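Local coordinates for tyrosinase (Burkholderia thailandensis, PDB 5ZRD), which probably catalyses the copper-dependent hydroxylation of monophenols to catechols and their onward oxidation to quinones, as a tyrosinase active at acidic pH, at residues A[37-42]-A[103-108]; A[434-439]-A[479-484]; A[503-508]-A[528-533]. All blocks are in the same frame, centred on the assembly; numbering follows the deposited sequence.

Contact 1. Residues A[37-42]-A[103-108]; sequences VGIQAL and EALQSI
Ile39 and Ile108 each lay a hydrocarbon branch over a flat peptide group of the opposite helix. Ile39 CG2 stands above the peptide plane that begins with the Ala104 carbonyl, 3.3 Å from Ala104 O, and the same methyl also touches Ala104 CB at 4.0 Å. In return, the CG1 methylene of Ile108 covers one face of the Gly38–Ile39 peptide, 3.8 Å from Gly38 CA. With no side chain on Gly38, Ile108 can settle directly on the backbone here. The Ile39 side chain forks: CG1 lies between the backbone N and the carbonyl carbon (chi1 67°), which carries CD1 to 3.5 Å from Leu105 CD2, the two chains crossing at a slant, and turns CG2 to Ala104. These contacts join the C-terminal ends of helices 27-41 and 90-108, whose short axis segments run nearly perpendicular, 102° apart and 8.7 Å at closest approach. Helix 90-108 supplies the copper ligand His94, so helix 27-41 packs crosswise on the far end of a metal-binding helix of the tyrosinase central domain. Ala104 O, beneath the Ile39 methyl, also accepts a hydrogen bond from Ser107 OG at 2.7 Å, tilted somewhat from the carbonyl plane. Beyond Ile39, Leu42 CD1 meets Ile108 CD1 tip to tip at 4.2 Å, and Phe50 and Leu53 of helix 50-57 add to the apolar cluster.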
loop_
_atom_site.group_PDB
_atom_site.type_symbol
_atom_site.label_atom_id
_atom_site.label_comp_id
_atom_site.label_asym_id
_atom_site.label_seq_id
_atom_site.Cartn_x
_atom_site.Cartn_y
_atom_site.Cartn_z
ATOM N N VAL A 37 27.720 34.464 -9.957
ATOM C CA VAL A 37 26.677 35.113 -10.789
ATOM C C VAL A 37 26.324 34.179 -11.957
ATOM O O VAL A 37 25.164 33.847 -12.200
ATOM C CB VAL A 37 27.122 36.510 -11.268
ATOM C CG1 VAL A 37 26.114 37.105 -12.244
ATOM C CG2 VAL A 37 27.348 37.461 -10.100
ATOM N N GLY A 38 27.337 33.664 -12.629
ATOM C CA GLY A 38 27.091 32.804 -13.784
ATOM C C GLY A 38 26.308 31.544 -13.460
ATOM O O GLY A 38 25.378 31.189 -14.198
ATOM N N ILE A 39 26.659 30.825 -12.387
ATOM C CA ILE A 39 25.927 29.544 -12.096
ATOM C C ILE A 39 24.512 29.865 -11.608
ATOM O O ILE A 39 23.584 29.088 -11.837
ATOM C CB ILE A 39 26.697 28.590 -11.146
ATOM C CG1 ILE A 39 26.855 29.112 -9.712
ATOM C CG2 ILE A 39 28.052 28.202 -11.739
ATOM C CD1 ILE A 39 27.165 28.009 -8.689
ATOM N N GLN A 40 24.327 31.023 -10.980
ATOM C CA GLN A 40 22.974 31.427 -10.542
ATOM C C GLN A 40 22.113 31.777 -11.762
ATOM O O GLN A 40 20.906 31.654 -11.676
ATOM C CB GLN A 40 23.049 32.558 -9.509
ATOM C CG GLN A 40 23.371 32.020 -8.125
ATOM C CD GLN A 40 23.520 33.010 -7.000
ATOM O OE1 GLN A 40 23.292 34.212 -7.136
ATOM N NE2 GLN A 40 23.918 32.481 -5.850
ATOM N N ALA A 41 22.711 32.139 -12.910
ATOM C CA ALA A 41 21.900 32.595 -14.046
ATOM C C ALA A 41 21.665 31.450 -15.029
ATOM O O ALA A 41 20.931 31.617 -15.972
ATOM C CB ALA A 41 22.562 33.758 -14.732
ATOM N N LEU A 42 22.259 30.285 -14.834
ATOM C CA LEU A 42 21.948 29.212 -15.761
ATOM C C LEU A 42 20.516 28.748 -15.519
ATOM O O LEU A 42 20.066 28.795 -14.429
ATOM C CB LEU A 42 22.954 28.069 -15.589
ATOM C CG LEU A 42 24.334 28.367 -16.176
ATOM C CD1 LEU A 42 25.398 27.454 -15.579
ATOM C CD2 LEU A 42 24.307 28.259 -17.708
ATOM N N GLU A 103 33.105 22.500 -10.022
ATOM C CA GLU A 103 33.226 22.201 -11.487
ATOM C C GLU A 103 32.304 23.148 -12.266
ATOM O O GLU A 103 32.685 23.653 -13.315
ATOM C CB GLU A 103 32.874 20.747 -11.836
ATOM C CG GLU A 103 34.058 19.794 -11.775
ATOM C CD GLU A 103 33.802 18.383 -12.304
ATOM O OE1 GLU A 103 32.624 17.982 -12.379
ATOM O OE2 GLU A 103 34.788 17.690 -12.642
ATOM N N ALA A 104 31.115 23.403 -11.712
ATOM C CA ALA A 104 30.141 24.364 -12.237
ATOM C C ALA A 104 30.684 25.791 -12.190
ATOM O O ALA A 104 30.502 26.525 -13.149
ATOM C CB ALA A 104 28.862 24.274 -11.457
ATOM N N LEU A 105 31.316 26.214 -11.111
ATOM C CA LEU A 105 31.833 27.572 -11.117
ATOM C C LEU A 105 32.861 27.708 -12.262
ATOM O O LEU A 105 33.012 28.787 -12.847
ATOM C CB LEU A 105 32.481 27.942 -9.778
ATOM C CG LEU A 105 31.589 27.989 -8.541
ATOM C CD1 LEU A 105 32.448 28.241 -7.319
ATOM C CD2 LEU A 105 30.526 29.076 -8.626
ATOM N N GLN A 106 33.553 26.614 -12.566
ATOM C CA GLN A 106 34.714 26.629 -13.470
ATOM C C GLN A 106 34.258 26.725 -14.937
ATOM O O GLN A 106 34.993 27.227 -15.802
ATOM C CB GLN A 106 35.577 25.385 -13.242
ATOM C CG GLN A 106 36.645 25.564 -12.170
ATOM C CD GLN A 106 37.385 24.284 -11.848
ATOM O OE1 GLN A 106 37.085 23.211 -12.381
ATOM N NE2 GLN A 106 38.357 24.385 -10.954
ATOM N N SER A 107 33.042 26.261 -15.184
ATOM C CA SER A 107 32.358 26.395 -16.455
ATOM C C SER A 107 32.040 27.862 -16.775
ATOM O O SER A 107 31.818 28.158 -17.920
ATOM C CB SER A 107 31.092 25.589 -16.484
ATOM O OG SER A 107 30.072 26.306 -15.811
ATOM N N ILE A 108 31.976 28.740 -15.789
ATOM C CA ILE A 108 31.824 30.150 -16.015
ATOM C C ILE A 108 33.210 30.784 -16.054
ATOM O O ILE A 108 33.540 31.486 -17.000
ATOM C CB ILE A 108 30.963 30.801 -14.910
ATOM C CG1 ILE A 108 29.594 30.132 -14.725
ATOM C CG2 ILE A 108 30.835 32.310 -15.118
ATOM C CD1 ILE A 108 28.920 29.691 -16.000
#

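Contact 2. Residues A[434-439]-A[479-484]; sequences RAQIQG and LTHLDI
Bends at chi2 (80°) and chi3 (-85°) shape the Arg434 chain; although its CB points away from the partner loop, the guanidinium comes alongside the His481 imidazole. Both side chains point the same way. NH1 of Arg434 lies in the plane of the imidazole, at its edge, 3.5 Å from His481 CE1, with the guanidinium and ring planes 60° apart. Gln436 completes the group: its chain bends at chi2, its carbon CD sits over one face of the guanidinium, and the same CD lies 3.2 Å from His481 NE2, the amide crossing the ring on a slant. Three polar side chains are gathered together.

The rest of the contact is made by aliphatic groups against side chains and backbone carbonyls. The CG of Leu479 is swung opposite its own backbone N, and its two methyls spread over the neighbouring backbone, CD2 near Ile437 O and CD1 3.7 Å from Gln436 O, while Leu479 CB approaches Gln436 CG at 4.1 Å. Ala435 CB points into the other loop, 3.8 Å from Leu482 CB and 4.4 Å from Ile484 CD1. Within 479-484, Thr480 OG1 donates a 2.6 Å hydrogen bond to Leu479 O.

Leu482 is about 11 Å from the copper ligand His85, side chain to side chain, and Pro163 of a second subunit packs on Leu479 and Gln438. Neither segment is helix or strand: 434-439 lies in the loop linking strand 426-430 of the three-stranded sheet to strand 441-450 of the four-stranded one, and 479-484 is the end of the loop that leads from strand 456-466 back to strand 485-489 of the three-stranded sheet, with Ile484 resting on Phe441 and Met443 of strand 441-450.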
loop_
_atom_site.group_PDB
_atom_site.type_symbol
_atom_site.label_atom_id
_atom_site.label_comp_id
_atom_site.label_asym_id
_atom_site.label_seq_id
_atom_site.Cartn_x
_atom_site.Cartn_y
_atom_site.Cartn_z
ATOM N N ARG A 434 9.616 8.789 23.319
ATOM C CA ARG A 434 8.965 9.741 22.384
ATOM C C ARG A 434 9.907 9.997 21.198
ATOM O O ARG A 434 10.075 9.090 20.382
ATOM C CB ARG A 434 8.463 10.992 23.122
ATOM C CG ARG A 434 7.059 11.433 22.724
ATOM C CD ARG A 434 5.963 10.625 23.409
ATOM N NE ARG A 434 5.638 9.381 22.709
ATOM C CZ ARG A 434 4.455 9.088 22.167
ATOM N NH1 ARG A 434 4.343 8.080 21.315
ATOM N NH2 ARG A 434 3.386 9.801 22.469
ATOM N N ALA A 435 10.523 11.185 21.124
ATOM C CA ALA A 435 11.241 11.679 19.926
ATOM C C ALA A 435 10.305 11.758 18.702
ATOM O O ALA A 435 10.580 11.124 17.682
ATOM C CB ALA A 435 12.457 10.821 19.650
ATOM N N GLN A 436 9.230 12.560 18.784
ATOM C CA GLN A 436 8.247 12.735 17.679
ATOM C C GLN A 436 8.345 14.161 17.121
ATOM O O GLN A 436 7.378 14.930 17.184
ATOM C CB GLN A 436 6.831 12.418 18.171
ATOM C CG GLN A 436 6.268 11.128 17.589
ATOM C CD GLN A 436 5.337 10.418 18.540
ATOM O OE1 GLN A 436 4.156 10.226 18.259
ATOM N NE2 GLN A 436 5.875 10.013 19.678
ATOM N N ILE A 437 9.482 14.454 16.483
ATOM C CA ILE A 437 10.026 15.819 16.420
ATOM C C ILE A 437 10.053 16.362 14.970
ATOM O O ILE A 437 10.310 15.661 13.986
ATOM C CB ILE A 437 11.410 15.838 17.105
ATOM C CG1 ILE A 437 12.016 17.245 17.173
ATOM C CG2 ILE A 437 12.358 14.835 16.452
ATOM C CD1 ILE A 437 11.410 18.138 18.240
ATOM N N GLN A 438 9.803 17.662 14.890
ATOM C CA GLN A 438 9.747 18.450 13.697
ATOM C C GLN A 438 10.995 19.351 13.680
ATOM O O GLN A 438 11.136 20.245 14.529
ATOM C CB GLN A 438 8.405 19.208 13.782
ATOM C CG GLN A 438 7.834 19.817 12.501
ATOM C CD GLN A 438 7.758 18.884 11.321
ATOM O OE1 GLN A 438 8.779 18.555 10.713
ATOM N NE2 GLN A 438 6.551 18.475 10.967
ATOM N N GLY A 439 11.949 19.112 12.782
ATOM C CA GLY A 439 13.065 20.038 12.614
ATOM C C GLY A 439 14.248 19.792 13.556
ATOM O O GLY A 439 14.224 18.920 14.414
ATOM N N LEU A 479 5.470 10.140 13.690
ATOM C CA LEU A 479 6.343 10.990 12.884
ATOM C C LEU A 479 7.597 10.186 12.481
ATOM O O LEU A 479 7.735 9.816 11.307
ATOM C CB LEU A 479 6.665 12.250 13.701
ATOM C CG LEU A 479 6.932 13.518 12.896
ATOM C CD1 LEU A 479 6.433 14.751 13.634
ATOM C CD2 LEU A 479 8.412 13.640 12.561
ATOM N N THR A 480 8.475 9.883 13.449
ATOM C CA THR A 480 9.713 9.073 13.252
ATOM C C THR A 480 10.373 8.846 14.624
ATOM O O THR A 480 10.988 9.765 15.158
ATOM C CB THR A 480 10.652 9.735 12.228
ATOM O OG1 THR A 480 10.260 9.280 10.932
ATOM C CG2 THR A 480 12.123 9.424 12.423
ATOM N N HIS A 481 10.253 7.640 15.199
ATOM C CA HIS A 481 10.661 7.393 16.609
ATOM C C HIS A 481 12.181 7.188 16.724
ATOM O O HIS A 481 12.774 6.415 15.956
ATOM C CB HIS A 481 9.856 6.228 17.206
ATOM C CG HIS A 481 8.526 6.651 17.730
ATOM N ND1 HIS A 481 8.184 6.530 19.064
ATOM C CD2 HIS A 481 7.470 7.227 17.116
ATOM C CE1 HIS A 481 6.964 6.992 19.243
ATOM N NE2 HIS A 481 6.503 7.427 18.062
ATOM N N LEU A 482 12.794 7.862 17.711
ATOM C CA LEU A 482 14.270 7.942 17.819
ATOM C C LEU A 482 14.728 7.888 19.293
ATOM O O LEU A 482 14.104 8.466 20.215
ATOM C CB LEU A 482 14.762 9.216 17.114
ATOM C CG LEU A 482 16.136 9.126 16.435
ATOM C CD1 LEU A 482 16.101 8.260 15.173
ATOM C CD2 LEU A 482 16.667 10.515 16.101
ATOM N N ASP A 483 15.819 7.124 19.481
ATOM C CA ASP A 483 16.676 7.125 20.678
ATOM C C ASP A 483 17.273 8.518 20.877
ATOM O O ASP A 483 18.049 8.992 20.039
ATOM C CB ASP A 483 17.876 6.122 20.523
ATOM C CG ASP A 483 17.633 4.727 21.186
ATOM O OD1 ASP A 483 16.933 3.881 20.574
ATOM O OD2 ASP A 483 18.191 4.452 22.291
ATOM N N ILE A 484 16.936 9.173 21.979
ATOM C CA ILE A 484 17.764 10.279 22.456
ATOM C C ILE A 484 18.920 9.663 23.267
ATOM O O ILE A 484 18.706 9.086 24.331
ATOM C CB ILE A 484 16.955 11.307 23.285
ATOM C CG1 ILE A 484 15.662 11.764 22.595
ATOM C CG2 ILE A 484 17.827 12.496 23.668
ATOM C CD1 ILE A 484 15.831 12.893 21.597
#

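Contact 3. Residues A[503-508]-A[528-533]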
loop_
_atom_site.group_PDB
_atom_site.type_symbol
_atom_site.label_atom_id
_atom_site.label_comp_id
_atom_site.label_asym_id
_atom_site.label_seq_id
_atom_site.Cartn_x
_atom_site.Cartn_y
_atom_site.Cartn_z
ATOM N N PHE A 503 21.215 16.877 37.571
ATOM C CA PHE A 503 21.419 17.117 36.159
ATOM C C PHE A 503 20.094 17.516 35.503
ATOM O O PHE A 503 19.043 17.053 35.888
ATOM C CB PHE A 503 22.011 15.886 35.461
ATOM C CG PHE A 503 23.337 15.448 36.003
ATOM C CD1 PHE A 503 24.467 16.224 35.801
ATOM C CD2 PHE A 503 23.450 14.258 36.706
ATOM C CE1 PHE A 503 25.685 15.821 36.305
ATOM C CE2 PHE A 503 24.670 13.855 37.214
ATOM C CZ PHE A 503 25.788 14.635 37.009
ATOM N N ARG A 504 20.190 18.331 34.457
ATOM C CA ARG A 504 19.046 18.604 33.600
ATOM C C ARG A 504 19.545 18.865 32.172
ATOM O O ARG A 504 20.693 19.245 31.965
ATOM C CB ARG A 504 18.266 19.807 34.150
ATOM C CG ARG A 504 19.047 21.103 34.035
ATOM C CD ARG A 504 18.427 22.243 34.821
ATOM N NE ARG A 504 17.842 23.194 33.907
ATOM C CZ ARG A 504 18.468 24.262 33.435
ATOM N NH1 ARG A 504 17.962 24.910 32.397
ATOM N NH2 ARG A 504 19.595 24.666 33.995
ATOM N N VAL A 505 18.652 18.704 31.197
ATOM C CA VAL A 505 18.940 19.094 29.829
ATOM C C VAL A 505 17.899 20.135 29.416
ATOM O O VAL A 505 16.751 19.947 29.648
ATOM C CB VAL A 505 18.906 17.897 28.860
ATOM C CG1 VAL A 505 20.010 16.906 29.137
ATOM C CG2 VAL A 505 17.559 17.199 28.876
ATOM N N GLU A 506 18.342 21.202 28.790
ATOM C CA GLU A 506 17.503 22.206 28.147
ATOM C C GLU A 506 17.439 21.827 26.661
ATOM O O GLU A 506 18.486 21.706 26.011
ATOM C CB GLU A 506 18.131 23.591 28.376
ATOM C CG GLU A 506 17.562 24.738 27.548
ATOM C CD GLU A 506 18.405 26.015 27.460
ATOM O OE1 GLU A 506 19.576 25.999 27.933
ATOM O OE2 GLU A 506 17.900 27.030 26.888
ATOM N N PHE A 507 16.236 21.582 26.145
ATOM C CA PHE A 507 16.028 21.445 24.707
ATOM C C PHE A 507 15.726 22.802 24.073
ATOM O O PHE A 507 14.935 23.590 24.601
ATOM C CB PHE A 507 14.880 20.492 24.409
ATOM C CG PHE A 507 15.203 19.066 24.731
ATOM C CD1 PHE A 507 14.944 18.556 25.985
ATOM C CD2 PHE A 507 15.787 18.246 23.781
ATOM C CE1 PHE A 507 15.251 17.236 26.273
ATOM C CE2 PHE A 507 16.086 16.923 24.068
ATOM C CZ PHE A 507 15.815 16.421 25.314
ATOM N N ILE A 508 16.381 23.084 22.960
ATOM C CA ILE A 508 16.008 24.220 22.157
ATOM C C ILE A 508 15.540 23.676 20.805
ATOM O O ILE A 508 16.332 23.049 20.094
ATOM C CB ILE A 508 17.182 25.204 22.016
ATOM C CG1 ILE A 508 17.728 25.646 23.381
ATOM C CG2 ILE A 508 16.781 26.392 21.156
ATOM C CD1 ILE A 508 19.036 26.418 23.289
ATOM N N LEU A 528 8.819 14.795 29.707
ATOM C CA LEU A 528 9.887 13.888 29.227
ATOM C C LEU A 528 10.994 13.885 30.292
ATOM O O LEU A 528 11.696 14.886 30.452
ATOM C CB LEU A 528 10.385 14.377 27.857
ATOM C CG LEU A 528 11.814 14.005 27.440
ATOM C CD1 LEU A 528 12.009 12.495 27.343
ATOM C CD2 LEU A 528 12.172 14.667 26.118
ATOM N N GLN A 529 11.099 12.793 31.053
ATOM C CA GLN A 529 12.098 12.677 32.136
ATOM C C GLN A 529 13.328 11.945 31.577
ATOM O O GLN A 529 13.287 10.735 31.326
ATOM C CB GLN A 529 11.518 11.968 33.371
ATOM C CG GLN A 529 10.404 12.740 34.086
ATOM C CD GLN A 529 10.845 13.623 35.236
ATOM O OE1 GLN A 529 11.899 14.261 35.215
ATOM N NE2 GLN A 529 10.006 13.697 36.256
ATOM N N PRO A 530 14.424 12.678 31.347
ATOM C CA PRO A 530 15.611 11.992 30.860
ATOM C C PRO A 530 16.229 11.159 31.987
ATOM O O PRO A 530 16.086 11.501 33.156
ATOM C CB PRO A 530 16.578 13.095 30.402
ATOM C CG PRO A 530 15.719 14.337 30.361
ATOM C CD PRO A 530 14.728 14.104 31.480
ATOM N N LYS A 531 16.862 10.062 31.627
ATOM C CA LYS A 531 17.718 9.324 32.542
ATOM C C LYS A 531 19.134 9.873 32.402
ATOM O O LYS A 531 19.593 10.177 31.309
ATOM C CB LYS A 531 17.729 7.822 32.241
ATOM C CG LYS A 531 16.414 7.092 32.492
ATOM C CD LYS A 531 15.361 7.243 31.388
ATOM C CE LYS A 531 14.109 6.415 31.619
ATOM N NZ LYS A 531 13.488 6.714 32.933
ATOM N N PHE A 532 19.821 9.933 33.514
ATOM C CA PHE A 532 21.180 10.369 33.564
ATOM C C PHE A 532 22.056 9.277 34.169
ATOM O O PHE A 532 21.717 8.742 35.196
ATOM C CB PHE A 532 21.274 11.600 34.454
ATOM C CG PHE A 532 20.452 12.752 33.950
ATOM C CD1 PHE A 532 20.943 13.587 32.956
ATOM C CD2 PHE A 532 19.176 12.981 34.448
ATOM C CE1 PHE A 532 20.186 14.657 32.494
ATOM C CE2 PHE A 532 18.418 14.051 33.982
ATOM C CZ PHE A 532 18.927 14.895 33.014
ATOM N N GLU A 533 23.217 9.038 33.580
ATOM C CA GLU A 533 24.115 8.012 34.062
ATOM C C GLU A 533 25.536 8.571 33.974
ATOM O O GLU A 533 25.864 9.323 33.063
ATOM C CB GLU A 533 23.801 6.752 33.254
ATOM C CG GLU A 533 24.910 5.747 33.070
ATOM C CD GLU A 533 24.461 4.614 32.152
ATOM O OE1 GLU A 533 25.264 3.661 31.931
ATOM O OE2 GLU A 533 23.298 4.688 31.649
#
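A CH-pi contact joins Phe503 and Phe532: Phe503 CB stands over one face of the Phe532 ring, 3.7 Å from its centroid and 17° off the normal. The rings themselves form an oblique pair, centroids 5.9 Å apart and planes at 35°, the side chains sliding past one another in opposite directions. Phe532 has CG beside its backbone N and anti to the carbonyl carbon, which throws the ring across strand 503-508; its CZ ends 3.8 Å from Arg504 CA.

Purely aliphatic and mixed apolar contacts continue the row. Val505 divides its two methyls: CG1 meets the edge of the Phe532 ring, 4.0 Å from CE1 and near the ring plane, while CG2 touches Pro530 CG at 3.7 Å. At the other end, Phe507 CE1 approaches Leu528 CD2 at 4.0 Å, the side chains crossing at about a right angle, though Leu528 is poorly ordered.

Arg504, whose CB points away from 528-533, forms a salt bridge with Glu458 in its own sheet. The alternating residues Phe503, Val505 and Phe507 belong to the four-stranded sheet and face segment 528-533, which runs from a loop into edge strand 531-534 of the three-stranded sheet; Leu427 of strand 426-430 touches Phe503, and Val429 touches both Val505 and Pro530. Such packing is consistent with two sheets packed face to face, as in a beta sandwich.

How the contacts relate
Contact 1 is the partly buried one and lies in the helical part of the fold, on the opposite side of the chain's centre from the other two, about 39 Å (centre to centre) from contact 2 and 47 Å from contact 3. Contacts 2 and 3 are surface contacts, with centres about 15 Å apart, nearest atoms about 5 Å apart and no touch. They hold the same pair of sheets: contact 3 joins their faces, contact 2 the loops that pass between them. The chemistry follows: helix against helix and sheet against sheet pack almost wholly by apolar groups, whereas the loops add a polar cluster.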